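Local coordinates for bifunctional protein PutA (Bdellovibrio bacteriovorus, PDB 5UR2) that probably carries out both steps of proline breakdown to glutamate, pairing a flavin-dependent proline dehydrogenase with an NAD-dependent L-glutamate gamma-semialdehyde dehydrogenase, at residues 181-186 with 190-195; 125-130 with 166-171. All coordinates share one frame; numbering follows the deposited sequence.

Interaction 1: 181-186 with 190-195; sequences QIDRDH and LPKVNV
L190 meets the chain just after the short helix 180-183 with both its backbone and its side chain. The polar link is a single hydrogen bond: the amide N of L190 gives its proton to the carbonyl O of D183, 2.9 Å away and fairly straight at the hydrogen (161°). This bond closes the loop that starts at R184, where the chain leaves helical geometry.

The leucine side chain adds van der Waals contact beside that bond. With CG of L190 anti to the carbonyl carbon (chi1 -61°), its two branches part. CD1 rests on the R184-D185 peptide, 3.7 Å from the carbonyl C of R184, while CD2 lies 3.7 Å from CG of D185 and sits over the flat face of that carboxylate, the two side chains crossing at about a right angle. This leaves the oxygens to other partners: OD2 of D185 forms a salt bridge with R349, and OD1 takes the backbone N-H groups of E187 and G188.

The charged pair next to it is looser. K192 passes its aliphatic chain over the face of the D183 carboxylate, again crossing at about a right angle, with CG of K192 3.7 Å from OD1 of D183. Its NZ stays 5.0 Å from OD2 of D183, too far for a salt bridge, though the opposite charges probably still attract weakly. OD2 of D183 is instead held by a salt bridge to R134 and by the backbone N of V179.

Taken together, this is an alpha-to-beta loop of the proline dehydrogenase TIM barrel, leading from helix 180-183 into strand 194-197, the second of its eight parallel strands.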
loop_
_atom_site.group_PDB
_atom_site.type_symbol
_atom_site.label_atom_id
_atom_site.label_comp_id
_atom_site.label_asym_id
_atom_site.label_seq_id
_atom_site.Cartn_x
_atom_site.Cartn_y
_atom_site.Cartn_z
ATOM N N GLN B 181 17.505 35.872 -60.402
ATOM C CA GLN B 181 16.543 34.943 -59.817
ATOM C C GLN B 181 16.562 35.011 -58.290
ATOM O O GLN B 181 15.524 34.810 -57.649
ATOM C CB GLN B 181 16.811 33.512 -60.301
ATOM C CG GLN B 181 15.790 32.493 -59.779
ATOM C CD GLN B 181 15.891 31.116 -60.422
ATOM O OE1 GLN B 181 16.646 30.912 -61.377
ATOM N NE2 GLN B 181 15.169 30.143 -59.853
ATOM N N ILE B 182 17.711 35.326 -57.692
ATOM C CA ILE B 182 17.827 35.386 -56.240
ATOM C C ILE B 182 18.050 36.798 -55.711
ATOM O O ILE B 182 17.767 37.044 -54.530
ATOM C CB ILE B 182 18.950 34.463 -55.730
ATOM C CG1 ILE B 182 20.299 34.930 -56.284
ATOM C CG2 ILE B 182 18.654 33.018 -56.103
ATOM C CD1 ILE B 182 21.499 34.085 -55.847
ATOM N N ASP B 183 18.523 37.733 -56.537
ATOM C CA ASP B 183 18.901 39.059 -56.064
ATOM C C ASP B 183 17.850 40.116 -56.375
ATOM O O ASP B 183 18.088 41.299 -56.114
ATOM C CB ASP B 183 20.245 39.492 -56.679
ATOM C CG ASP B 183 21.409 38.590 -56.269
ATOM O OD1 ASP B 183 21.305 37.897 -55.243
ATOM O OD2 ASP B 183 22.441 38.585 -56.975
ATOM N N ARG B 184 16.711 39.726 -56.949
ATOM C CA ARG B 184 15.640 40.649 -57.301
ATOM C C ARG B 184 14.298 39.967 -57.072
ATOM O O ARG B 184 14.164 38.765 -57.303
ATOM C CB ARG B 184 15.724 41.073 -58.781
ATOM C CG ARG B 184 17.076 41.584 -59.239
ATOM C CD ARG B 184 16.994 42.173 -60.643
ATOM N NE ARG B 184 16.082 43.312 -60.686
ATOM C CZ ARG B 184 16.433 44.558 -60.379
ATOM N NH1 ARG B 184 17.679 44.822 -60.006
ATOM N NH2 ARG B 184 15.536 45.537 -60.436
ATOM N N ASP B 185 13.289 40.752 -56.678
ATOM C CA ASP B 185 11.903 40.299 -56.704
ATOM C C ASP B 185 11.143 41.114 -57.757
ATOM O O ASP B 185 11.751 41.668 -58.692
ATOM C CB ASP B 185 11.278 40.377 -55.298
ATOM C CG ASP B 185 11.084 41.804 -54.791
ATOM O OD1 ASP B 185 11.489 42.771 -55.473
ATOM O OD2 ASP B 185 10.518 41.955 -53.679
ATOM N N HIS B 186 9.820 41.182 -57.617
ATOM C CA HIS B 186 9.014 41.907 -58.587
ATOM C C HIS B 186 9.059 43.419 -58.405
ATOM O O HIS B 186 8.627 44.142 -59.304
ATOM C CB HIS B 186 7.564 41.424 -58.527
ATOM C CG HIS B 186 6.868 41.747 -57.241
ATOM N ND1 HIS B 186 7.425 41.492 -56.004
ATOM C CD2 HIS B 186 5.653 42.293 -56.998
ATOM C CE1 HIS B 186 6.586 41.870 -55.057
ATOM N NE2 HIS B 186 5.502 42.358 -55.633
ATOM N N LEU B 190 17.003 43.077 -54.103
ATOM C CA LEU B 190 16.944 42.460 -52.785
ATOM C C LEU B 190 18.334 42.411 -52.163
ATOM O O LEU B 190 19.342 42.351 -52.880
ATOM C CB LEU B 190 16.389 41.033 -52.851
ATOM C CG LEU B 190 14.974 40.845 -53.387
ATOM C CD1 LEU B 190 14.634 39.365 -53.484
ATOM C CD2 LEU B 190 13.997 41.570 -52.491
ATOM N N PRO B 191 18.423 42.393 -50.837
ATOM C CA PRO B 191 19.731 42.204 -50.211
ATOM C C PRO B 191 20.340 40.885 -50.658
ATOM O O PRO B 191 19.648 39.871 -50.767
ATOM C CB PRO B 191 19.411 42.213 -48.714
ATOM C CG PRO B 191 18.110 42.966 -48.619
ATOM C CD PRO B 191 17.358 42.641 -49.851
ATOM N N LYS B 192 21.640 40.917 -50.962
ATOM C CA LYS B 192 22.365 39.689 -51.262
ATOM C C LYS B 192 22.800 38.944 -50.004
ATOM O O LYS B 192 23.180 37.771 -50.100
ATOM C CB LYS B 192 23.599 39.993 -52.105
ATOM C CG LYS B 192 23.294 40.457 -53.499
ATOM C CD LYS B 192 24.586 40.778 -54.223
ATOM C CE LYS B 192 24.316 41.523 -55.506
ATOM N NZ LYS B 192 24.093 42.951 -55.154
ATOM N N VAL B 193 22.752 39.593 -48.839
ATOM C CA VAL B 193 23.198 39.012 -47.580
ATOM C C VAL B 193 22.035 39.048 -46.602
ATOM O O VAL B 193 21.361 40.073 -46.468
ATOM C CB VAL B 193 24.416 39.757 -47.007
ATOM C CG1 VAL B 193 24.755 39.226 -45.609
ATOM C CG2 VAL B 193 25.598 39.620 -47.937
ATOM N N ASN B 194 21.805 37.927 -45.925
ATOM C CA ASN B 194 20.627 37.712 -45.094
ATOM C C ASN B 194 21.092 36.941 -43.868
ATOM O O ASN B 194 21.694 35.874 -44.010
ATOM C CB ASN B 194 19.561 36.945 -45.895
ATOM C CG ASN B 194 18.217 36.820 -45.169
ATOM O OD1 ASN B 194 18.150 36.381 -44.017
ATOM N ND2 ASN B 194 17.134 37.164 -45.871
ATOM N N VAL B 195 20.855 37.478 -42.671
ATOM C CA VAL B 195 21.263 36.783 -41.457
ATOM C C VAL B 195 20.041 36.589 -40.564
ATOM O O VAL B 195 19.102 37.393 -40.566
ATOM C CB VAL B 195 22.405 37.498 -40.683
ATOM C CG1 VAL B 195 23.563 37.834 -41.615
ATOM C CG2 VAL B 195 21.908 38.725 -39.915
#

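Interaction 2: 125-130 with 166-171; sequences EALPVL and VTWLAK
Two helices on the outside of the proline dehydrogenase beta/alpha barrel, 123-135 and 152-173, lean together here over strand 138-144, which runs between them in the chain. The axes of the two short segments come no closer than 12.1 Å and cross at -40°, so side chains alone bridge the gap, and all of them are apolar where they touch.

L127 sits at the middle of the contact. Its CB lies 3.8 Å from CH2 of W168, and its CD2 approaches CZ2 of W168 at 4.1 Å, so the leucine meets the six-membered end of the indole. That end reaches across because CG of W168 is anti to its backbone N (chi1 170°), carrying the ring out from its own helix; on the other helix W168 also touches P123 and D124.

Deeper, CD1 of L127 meets CD2 of L169 at 4.0 Å, the two side chains sliding past each other in opposite directions. L130 and L169 both pack on F140 and V142 of strand 138-144, joining the helix pair to the barrel wall. The methyls of these two leucines complete the contact, CD1 of L130 lying 4.2 Å from CD1 of L169.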
loop_
_atom_site.group_PDB
_atom_site.type_symbol
_atom_site.label_atom_id
_atom_site.label_comp_id
_atom_site.label_asym_id
_atom_site.label_seq_id
_atom_site.Cartn_x
_atom_site.Cartn_y
_atom_site.Cartn_z
ATOM N N GLU B 125 34.853 29.575 -43.227
ATOM C CA GLU B 125 34.696 28.265 -43.844
ATOM C C GLU B 125 33.404 28.189 -44.656
ATOM O O GLU B 125 33.379 27.544 -45.714
ATOM C CB GLU B 125 34.748 27.166 -42.774
ATOM N N ALA B 126 32.345 28.891 -44.214
ATOM C CA ALA B 126 31.035 28.802 -44.866
ATOM C C ALA B 126 30.965 29.589 -46.169
ATOM O O ALA B 126 30.165 29.249 -47.051
ATOM C CB ALA B 126 29.932 29.297 -43.927
ATOM N N LEU B 127 31.766 30.643 -46.295
ATOM C CA LEU B 127 31.665 31.553 -47.434
ATOM C C LEU B 127 31.699 30.859 -48.792
ATOM O O LEU B 127 30.814 31.137 -49.619
ATOM C CB LEU B 127 32.763 32.617 -47.324
ATOM C CG LEU B 127 32.707 33.609 -48.487
ATOM C CD1 LEU B 127 31.377 34.381 -48.508
ATOM C CD2 LEU B 127 33.903 34.550 -48.444
ATOM N N PRO B 128 32.655 29.980 -49.101
ATOM C CA PRO B 128 32.616 29.330 -50.421
ATOM C C PRO B 128 31.371 28.487 -50.639
ATOM O O PRO B 128 30.895 28.385 -51.775
ATOM C CB PRO B 128 33.891 28.472 -50.435
ATOM C CG PRO B 128 34.223 28.256 -48.993
ATOM C CD PRO B 128 33.805 29.522 -48.301
ATOM N N VAL B 129 30.805 27.908 -49.580
ATOM C CA VAL B 129 29.571 27.148 -49.730
ATOM C C VAL B 129 28.425 28.066 -50.143
ATOM O O VAL B 129 27.617 27.714 -51.009
ATOM C CB VAL B 129 29.266 26.382 -48.430
ATOM C CG1 VAL B 129 27.906 25.704 -48.499
ATOM C CG2 VAL B 129 30.346 25.359 -48.182
ATOM N N LEU B 130 28.343 29.253 -49.531
ATOM C CA LEU B 130 27.313 30.225 -49.883
ATOM C C LEU B 130 27.457 30.686 -51.328
ATOM O O LEU B 130 26.457 30.868 -52.036
ATOM C CB LEU B 130 27.397 31.432 -48.949
ATOM C CG LEU B 130 27.344 31.215 -47.438
ATOM C CD1 LEU B 130 27.370 32.570 -46.743
ATOM C CD2 LEU B 130 26.126 30.405 -47.022
ATOM N N VAL B 166 27.838 40.351 -39.882
ATOM C CA VAL B 166 27.135 41.255 -40.792
ATOM C C VAL B 166 28.123 42.159 -41.525
ATOM O O VAL B 166 28.030 42.344 -42.742
ATOM C CB VAL B 166 26.080 42.073 -40.029
ATOM C CG1 VAL B 166 25.549 43.196 -40.905
ATOM C CG2 VAL B 166 24.960 41.168 -39.576
ATOM N N THR B 167 29.086 42.733 -40.797
ATOM C CA THR B 167 30.051 43.629 -41.433
ATOM C C THR B 167 30.875 42.877 -42.470
ATOM O O THR B 167 31.044 43.334 -43.607
ATOM C CB THR B 167 30.951 44.279 -40.375
ATOM O OG1 THR B 167 30.153 45.069 -39.482
ATOM C CG2 THR B 167 32.004 45.192 -41.030
ATOM N N TRP B 168 31.367 41.699 -42.100
ATOM C CA TRP B 168 32.274 40.947 -42.961
ATOM C C TRP B 168 31.564 40.362 -44.189
ATOM O O TRP B 168 32.123 40.369 -45.291
ATOM C CB TRP B 168 32.944 39.864 -42.118
ATOM C CG TRP B 168 33.710 38.884 -42.878
ATOM C CD1 TRP B 168 35.011 38.985 -43.267
ATOM C CD2 TRP B 168 33.246 37.613 -43.332
ATOM N NE1 TRP B 168 35.385 37.854 -43.945
ATOM C CE2 TRP B 168 34.320 36.994 -44.000
ATOM C CE3 TRP B 168 32.024 36.934 -43.234
ATOM C CZ2 TRP B 168 34.213 35.727 -44.580
ATOM C CZ3 TRP B 168 31.914 35.680 -43.812
ATOM C CH2 TRP B 168 33.004 35.088 -44.479
ATOM N N LEU B 169 30.344 39.827 -44.023
ATOM C CA LEU B 169 29.618 39.279 -45.174
ATOM C C LEU B 169 29.162 40.378 -46.131
ATOM O O LEU B 169 29.238 40.211 -47.357
ATOM C CB LEU B 169 28.426 38.442 -44.720
ATOM C CG LEU B 169 28.518 36.949 -45.012
ATOM C CD1 LEU B 169 27.210 36.242 -44.671
ATOM C CD2 LEU B 169 28.878 36.742 -46.475
ATOM N N ALA B 170 28.660 41.495 -45.599
ATOM C CA ALA B 170 28.318 42.614 -46.473
ATOM C C ALA B 170 29.540 43.078 -47.263
ATOM O O ALA B 170 29.447 43.337 -48.472
ATOM C CB ALA B 170 27.733 43.773 -45.660
ATOM N N LYS B 171 30.703 43.130 -46.605
ATOM C CA LYS B 171 31.925 43.571 -47.270
ATOM C C LYS B 171 32.303 42.637 -48.415
ATOM O O LYS B 171 32.626 43.091 -49.515
ATOM C CB LYS B 171 33.065 43.681 -46.257
ATOM C CG LYS B 171 34.410 44.132 -46.868
ATOM C CD LYS B 171 34.308 45.477 -47.599
ATOM C CE LYS B 171 33.914 46.620 -46.661
ATOM N NZ LYS B 171 33.657 47.890 -47.413
#

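In the fold
Both interactions belong to the proline dehydrogenase barrel, and their centres lie 15 Å apart. Helix 152-173 joins them: after contributing to interaction 2 it is followed by helix 180-183, where interaction 1 starts, and the loop after that leads into strand 194-197. The chain running into the strand packs back on the same helix, with CG2 of V193 3.7 Å from the backbone O of L169 and CG2 of V195 3.9 Å from CG2 of V166. Neither contact lies in the active site. The modified flavin is about 14 Å from the side chain of I182 in interaction 1 and about 12 Å from that of L130 in interaction 2.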